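Local atomic coordinates of glutathione S-transferase (Legionella pneumophila subsp. pneumophila str. Philadelphia 1, PDB entry 3NIV), a protein that probably acts as a zeta-class glutathione transferase, isomerising maleylacetoacetate with the help of glutathione. Residues A13-R18 with A207-I212; P57-N62 with M70-Y75. All blocks are in the same frame, centred on the assembly; numbering follows the deposited sequence.

Interaction 1: A13-R18 with A207-I212; sequences ACYRVR and AAPEAI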
loop_
_atom_site.group_PDB
_atom_site.type_symbol
_atom_site.label_atom_id
_atom_site.label_comp_id
_atom_site.label_asym_id
_atom_site.label_seq_id
_atom_site.Cartn_x
_atom_site.Cartn_y
_atom_site.Cartn_z
ATOM N N ALA A 13 -5.690 10.330 0.381
ATOM C CA ALA A 13 -4.268 10.241 0.107
ATOM C C ALA A 13 -3.621 11.603 0.314
ATOM O O ALA A 13 -2.580 11.706 0.967
ATOM C CB ALA A 13 -4.034 9.749 -1.316
ATOM N N CYS A 14 -4.247 12.648 -0.225
ATOM C CA CYS A 14 -3.701 14.002 -0.121
ATOM C C CYS A 14 -3.689 14.514 1.312
ATOM O O CYS A 14 -2.846 15.319 1.693
ATOM C CB CYS A 14 -4.487 14.979 -0.989
ATOM S SG CYS A 14 -4.101 14.912 -2.747
ATOM N N TYR A 15 -4.649 14.058 2.098
ATOM C CA TYR A 15 -4.735 14.443 3.502
ATOM C C TYR A 15 -3.505 13.890 4.237
ATOM O O TYR A 15 -2.819 14.616 4.948
ATOM C CB TYR A 15 -6.064 13.923 4.069
ATOM C CG TYR A 15 -6.504 14.444 5.425
ATOM C CD1 TYR A 15 -5.850 15.495 6.060
ATOM C CD2 TYR A 15 -7.608 13.887 6.058
ATOM C CE1 TYR A 15 -6.270 15.949 7.286
ATOM C CE2 TYR A 15 -8.030 14.336 7.278
ATOM C CZ TYR A 15 -7.366 15.371 7.892
ATOM O OH TYR A 15 -7.823 15.799 9.120
ATOM N N ARG A 16 -3.192 12.619 4.021
ATOM C CA ARG A 16 -1.972 12.034 4.590
ATOM C C ARG A 16 -0.745 12.873 4.285
ATOM O O ARG A 16 0.018 13.240 5.180
ATOM C CB ARG A 16 -1.710 10.656 4.003
ATOM C CG ARG A 16 -2.828 9.694 4.153
ATOM C CD ARG A 16 -2.589 8.520 3.234
ATOM N NE ARG A 16 -3.749 7.648 3.252
ATOM C CZ ARG A 16 -3.915 6.628 2.429
ATOM N NH1 ARG A 16 -2.981 6.369 1.530
ATOM N NH2 ARG A 16 -5.008 5.879 2.512
ATOM N N VAL A 17 -0.533 13.143 3.004
ATOM C CA VAL A 17 0.615 13.930 2.615
ATOM C C VAL A 17 0.625 15.272 3.327
ATOM O O VAL A 17 1.647 15.682 3.848
ATOM C CB VAL A 17 0.685 14.141 1.106
ATOM C CG1 VAL A 17 1.932 14.934 0.758
ATOM C CG2 VAL A 17 0.708 12.803 0.399
ATOM N N ARG A 18 -0.514 15.953 3.357
ATOM C CA ARG A 18 -0.580 17.261 4.003
ATOM C C ARG A 18 -0.162 17.213 5.469
ATOM O O ARG A 18 0.622 18.055 5.909
ATOM C CB ARG A 18 -1.949 17.923 3.814
ATOM C CG ARG A 18 -2.183 18.396 2.372
ATOM C CD ARG A 18 -3.378 19.323 2.252
ATOM N NE ARG A 18 -4.542 18.781 2.936
ATOM C CZ ARG A 18 -5.490 18.060 2.348
ATOM N NH1 ARG A 18 -5.421 17.799 1.047
ATOM N NH2 ARG A 18 -6.520 17.614 3.061
ATOM N N ALA A 207 -4.347 20.581 8.054
ATOM C CA ALA A 207 -4.265 19.741 6.870
ATOM C C ALA A 207 -5.638 19.202 6.493
ATOM O O ALA A 207 -5.802 18.576 5.442
ATOM C CB ALA A 207 -3.309 18.595 7.116
ATOM N N ALA A 208 -6.619 19.432 7.360
ATOM C CA ALA A 208 -7.982 18.964 7.119
ATOM C C ALA A 208 -8.502 19.567 5.835
ATOM O O ALA A 208 -8.113 20.673 5.475
ATOM C CB ALA A 208 -8.891 19.347 8.281
ATOM N N PRO A 209 -9.376 18.835 5.132
ATOM C CA PRO A 209 -9.973 19.326 3.887
ATOM C C PRO A 209 -10.716 20.644 4.088
ATOM O O PRO A 209 -10.685 21.498 3.205
ATOM C CB PRO A 209 -10.953 18.210 3.507
ATOM C CG PRO A 209 -10.384 16.990 4.134
ATOM C CD PRO A 209 -9.791 17.454 5.432
ATOM N N GLU A 210 -11.359 20.804 5.243
ATOM C CA GLU A 210 -12.118 22.013 5.545
ATOM C C GLU A 210 -11.186 23.207 5.634
ATOM O O GLU A 210 -11.552 24.321 5.260
ATOM C CB GLU A 210 -12.895 21.854 6.855
ATOM C CG GLU A 210 -14.058 20.872 6.773
ATOM C CD GLU A 210 -13.621 19.481 6.324
ATOM O OE1 GLU A 210 -12.510 19.041 6.726
ATOM O OE2 GLU A 210 -14.393 18.831 5.575
ATOM N N ALA A 211 -9.979 22.976 6.129
ATOM C CA ALA A 211 -9.002 24.046 6.233
ATOM C C ALA A 211 -8.643 24.599 4.854
ATOM O O ALA A 211 -8.299 25.777 4.714
ATOM C CB ALA A 211 -7.759 23.551 6.946
ATOM N N ILE A 212 -8.739 23.747 3.837
ATOM C CA ILE A 212 -8.358 24.113 2.478
ATOM C C ILE A 212 -9.265 25.195 1.898
ATOM O O ILE A 212 -8.787 26.154 1.294
ATOM C CB ILE A 212 -8.334 22.870 1.538
ATOM C CG1 ILE A 212 -7.034 22.070 1.705
ATOM C CG2 ILE A 212 -8.460 23.296 0.091
ATOM C CD1 ILE A 212 -6.556 21.929 3.144
#

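Interaction 2: P57-N62 with M70-Y75; sequences PSLDIN and MAIIDY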
loop_
_atom_site.group_PDB
_atom_site.type_symbol
_atom_site.label_atom_id
_atom_site.label_comp_id
_atom_site.label_asym_id
_atom_site.label_seq_id
_atom_site.Cartn_x
_atom_site.Cartn_y
_atom_site.Cartn_z
ATOM N N PRO A 57 -2.158 12.406 -4.622
ATOM C CA PRO A 57 -1.185 13.495 -4.554
ATOM C C PRO A 57 0.006 13.202 -5.448
ATOM O O PRO A 57 0.267 12.057 -5.799
ATOM C CB PRO A 57 -0.753 13.477 -3.084
ATOM C CG PRO A 57 -1.024 12.073 -2.642
ATOM C CD PRO A 57 -2.316 11.740 -3.321
ATOM N N SER A 58 0.705 14.249 -5.842
ATOM C CA SER A 58 1.969 14.086 -6.525
ATOM C C SER A 58 2.862 15.248 -6.145
ATOM O O SER A 58 2.404 16.376 -5.959
ATOM C CB SER A 58 1.782 14.014 -8.038
ATOM O OG SER A 58 1.376 15.264 -8.564
ATOM N N LEU A 59 4.142 14.955 -6.008
ATOM C CA LEU A 59 5.114 15.932 -5.576
ATOM C C LEU A 59 6.005 16.300 -6.757
ATOM O O LEU A 59 6.492 15.424 -7.468
ATOM C CB LEU A 59 5.940 15.314 -4.462
ATOM C CG LEU A 59 6.545 16.196 -3.390
ATOM C CD1 LEU A 59 5.487 17.109 -2.798
ATOM C CD2 LEU A 59 7.148 15.286 -2.330
ATOM N N ASP A 60 6.190 17.593 -6.993
ATOM C CA ASP A 60 7.151 18.012 -7.995
ATOM C C ASP A 60 8.415 18.501 -7.326
ATOM O O ASP A 60 8.387 19.448 -6.544
ATOM C CB ASP A 60 6.603 19.099 -8.907
ATOM C CG ASP A 60 7.668 19.648 -9.843
ATOM O OD1 ASP A 60 7.662 19.293 -11.044
ATOM O OD2 ASP A 60 8.539 20.411 -9.364
ATOM N N ILE A 61 9.521 17.841 -7.658
ATOM C CA ILE A 61 10.831 18.124 -7.094
ATOM C C ILE A 61 11.749 18.617 -8.204
ATOM O O ILE A 61 12.398 17.826 -8.889
ATOM C CB ILE A 61 11.435 16.858 -6.479
ATOM C CG1 ILE A 61 10.418 16.185 -5.558
ATOM C CG2 ILE A 61 12.687 17.196 -5.712
ATOM C CD1 ILE A 61 10.659 14.702 -5.354
ATOM N N ASN A 62 11.788 19.934 -8.383
ATOM C CA ASN A 62 12.573 20.535 -9.446
ATOM C C ASN A 62 12.347 19.828 -10.779
ATOM O O ASN A 62 13.296 19.390 -11.434
ATOM C CB ASN A 62 14.054 20.524 -9.082
ATOM C CG ASN A 62 14.336 21.218 -7.761
ATOM O OD1 ASN A 62 13.584 22.097 -7.328
ATOM N ND2 ASN A 62 15.425 20.823 -7.112
HETATM N N MSE A 70 2.170 6.998 0.127
HETATM C CA MSE A 70 3.138 6.287 0.968
HETATM C C MSE A 70 4.572 6.471 0.459
HETATM O O MSE A 70 5.498 6.666 1.244
HETATM C CB MSE A 70 2.792 4.805 1.078
HETATM C CG MSE A 70 1.379 4.559 1.551
HETATM SE SE MSE A 70 0.965 5.513 3.219
HETATM C CE MSE A 70 1.934 4.355 4.469
ATOM N N ALA A 71 4.736 6.434 -0.860
ATOM C CA ALA A 71 6.029 6.683 -1.478
ATOM C C ALA A 71 6.480 8.111 -1.245
ATOM O O ALA A 71 7.635 8.354 -0.938
ATOM C CB ALA A 71 5.986 6.381 -2.976
ATOM N N ILE A 72 5.561 9.055 -1.411
ATOM C CA ILE A 72 5.851 10.468 -1.174
ATOM C C ILE A 72 6.342 10.693 0.255
ATOM O O ILE A 72 7.319 11.412 0.502
ATOM C CB ILE A 72 4.604 11.335 -1.424
ATOM C CG1 ILE A 72 4.384 11.500 -2.937
ATOM C CG2 ILE A 72 4.721 12.672 -0.683
ATOM C CD1 ILE A 72 3.103 12.197 -3.330
ATOM N N ILE A 73 5.669 10.051 1.194
ATOM C CA ILE A 73 5.982 10.254 2.597
ATOM C C ILE A 73 7.364 9.696 2.940
ATOM O O ILE A 73 8.146 10.338 3.644
ATOM C CB ILE A 73 4.871 9.663 3.492
ATOM C CG1 ILE A 73 3.640 10.582 3.453
ATOM C CG2 ILE A 73 5.369 9.471 4.900
ATOM C CD1 ILE A 73 2.351 9.925 3.883
ATOM N N ASP A 74 7.667 8.515 2.414
ATOM C CA ASP A 74 8.958 7.880 2.652
ATOM C C ASP A 74 10.111 8.711 2.086
ATOM O O ASP A 74 11.195 8.765 2.668
ATOM C CB ASP A 74 8.970 6.460 2.077
ATOM C CG ASP A 74 8.334 5.437 3.021
ATOM O OD1 ASP A 74 8.107 5.757 4.212
ATOM O OD2 ASP A 74 8.072 4.298 2.575
ATOM N N TYR A 75 9.861 9.367 0.957
ATOM C CA TYR A 75 10.822 10.302 0.375
ATOM C C TYR A 75 11.092 11.448 1.350
ATOM O O TYR A 75 12.235 11.719 1.706
ATOM C CB TYR A 75 10.315 10.839 -0.974
ATOM C CG TYR A 75 11.216 11.879 -1.612
ATOM C CD1 TYR A 75 12.284 11.504 -2.418
ATOM C CD2 TYR A 75 10.990 13.237 -1.418
ATOM C CE1 TYR A 75 13.112 12.458 -3.002
ATOM C CE2 TYR A 75 11.811 14.192 -1.996
ATOM C CZ TYR A 75 12.867 13.796 -2.784
ATOM O OH TYR A 75 13.683 14.745 -3.357
#

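Interaction 1: A13-R18 with A207-I212
R18, on the helix 12-23 of the thioredoxin-like domain, reaches across to the C-terminal tail and closes on the backbone of A207. Its CB packs against the methyl of A207, CB to CB 3.6 Å. From there the chain turns at chi3 (-48°), which folds the guanidinium back over its own helix, where C14 O and Y15 CA lie against one face. CD only skirts A207 O, but NE and NH2 both bond to it in a side-on grip, R18 NE to A207 O at 2.8 Å and R18 NH2 to A207 O at 2.7 Å. The oxygen lies in the guanidinium plane; NH2 approaches nearly in line with the C=O bond, whereas NE comes in at a C=O...N angle of 131°. I212 covers the other face, its CD1 3.7 Å from R18 NE. The remaining nitrogen, NH1, forms a salt bridge with D7 on strand 5-7.

One turn earlier, Y15 lays its ring beside the same peptides. With CG anti to the backbone N (chi1 -168°), the ring extends along the tail, its OH 3.8 Å from A208 CB. P209 CD sits over the ring centre, 4.0 Å from the centroid of Y15, in a CH-pi contact, and the A207 methyl lies at the ring edge.

One buried arginine thus ties the tail to the N-terminal domain: the salt bridge to D7 probably balances its charge, and two of its N-H groups converge on a single carbonyl, which they would be expected to polarise.

Interaction 2: P57-N62 with M70-Y75
A strand of the thioredoxin-like sheet and the helix that follows its hairpin form this contact: strand 58-61 pairs with 64-67, the chain enters helix 69-79, and the helix lies against the sheet. The two short segments run at 40° to each other, with axes 9.1 Å apart at closest approach, and the contact is made by hydrocarbon groups and one tyrosine ring, with no hydrogen bond across it.

I72 fills the end near P57. Its CG1 branch is extended, which carries I72 CD1 to the start of the strand, 3.8 Å from P57 O and 3.9 Å from S58 CA, with the ring carbon P57 CB 4.1 Å away. The shorter branch of I72, CG2, meets the L59 methyl CD2 at 3.9 Å, and that same L59 methyl leans obliquely toward the ring of Y75.

P57 follows a cis peptide bond. This is the cis-proline position of thioredoxin-like folds; in glutathione transferases the backbone of the residue just before this proline typically binds the cysteinyl part of glutathione, and the same is probable here. Alternation along the strand turns L59 and I61 toward the helix, while S58 points away and gives its hydroxyl to L55 O.

At the far end the side chains of I61 and Y75 extend to meet one another. A chi1 of 177° swings the Y75 ring away from its own backbone N, and a ring face is offered to I61 CD1, which stands 3.9 Å from the centroid of Y75, 30° off the normal, as a CH-pi contact. This offset from the ring centre brings I61 CD1 nearest to CZ of Y75, at 3.5 Å, while I61 CG2 touches the phenolic OH. At the subunit interface, F91 of the second subunit packs on I61, and A94 of that subunit on Y75.

Overall arrangement
Interactions 1 and 2 are centred about 15 Å apart and both draw on the N-terminal thioredoxin-like domain. Along the chain, interaction 2 is local and nested within the long loop that interaction 1 closes between residues 13-18 and 207-212. They meet at P57 and I72: A13 CB comes within 3.3 Å of P57 CD, C14 and V17 also pack on P57, and V17 touches I72. Helices 12-23 and 69-79 are thereby joined beside the sheet. Interaction 1 joins this unit to the C-terminal tail, whereas interaction 2 borders the second subunit, so the N-terminal domain meets the tail through interaction 1 and the other subunit beside interaction 2.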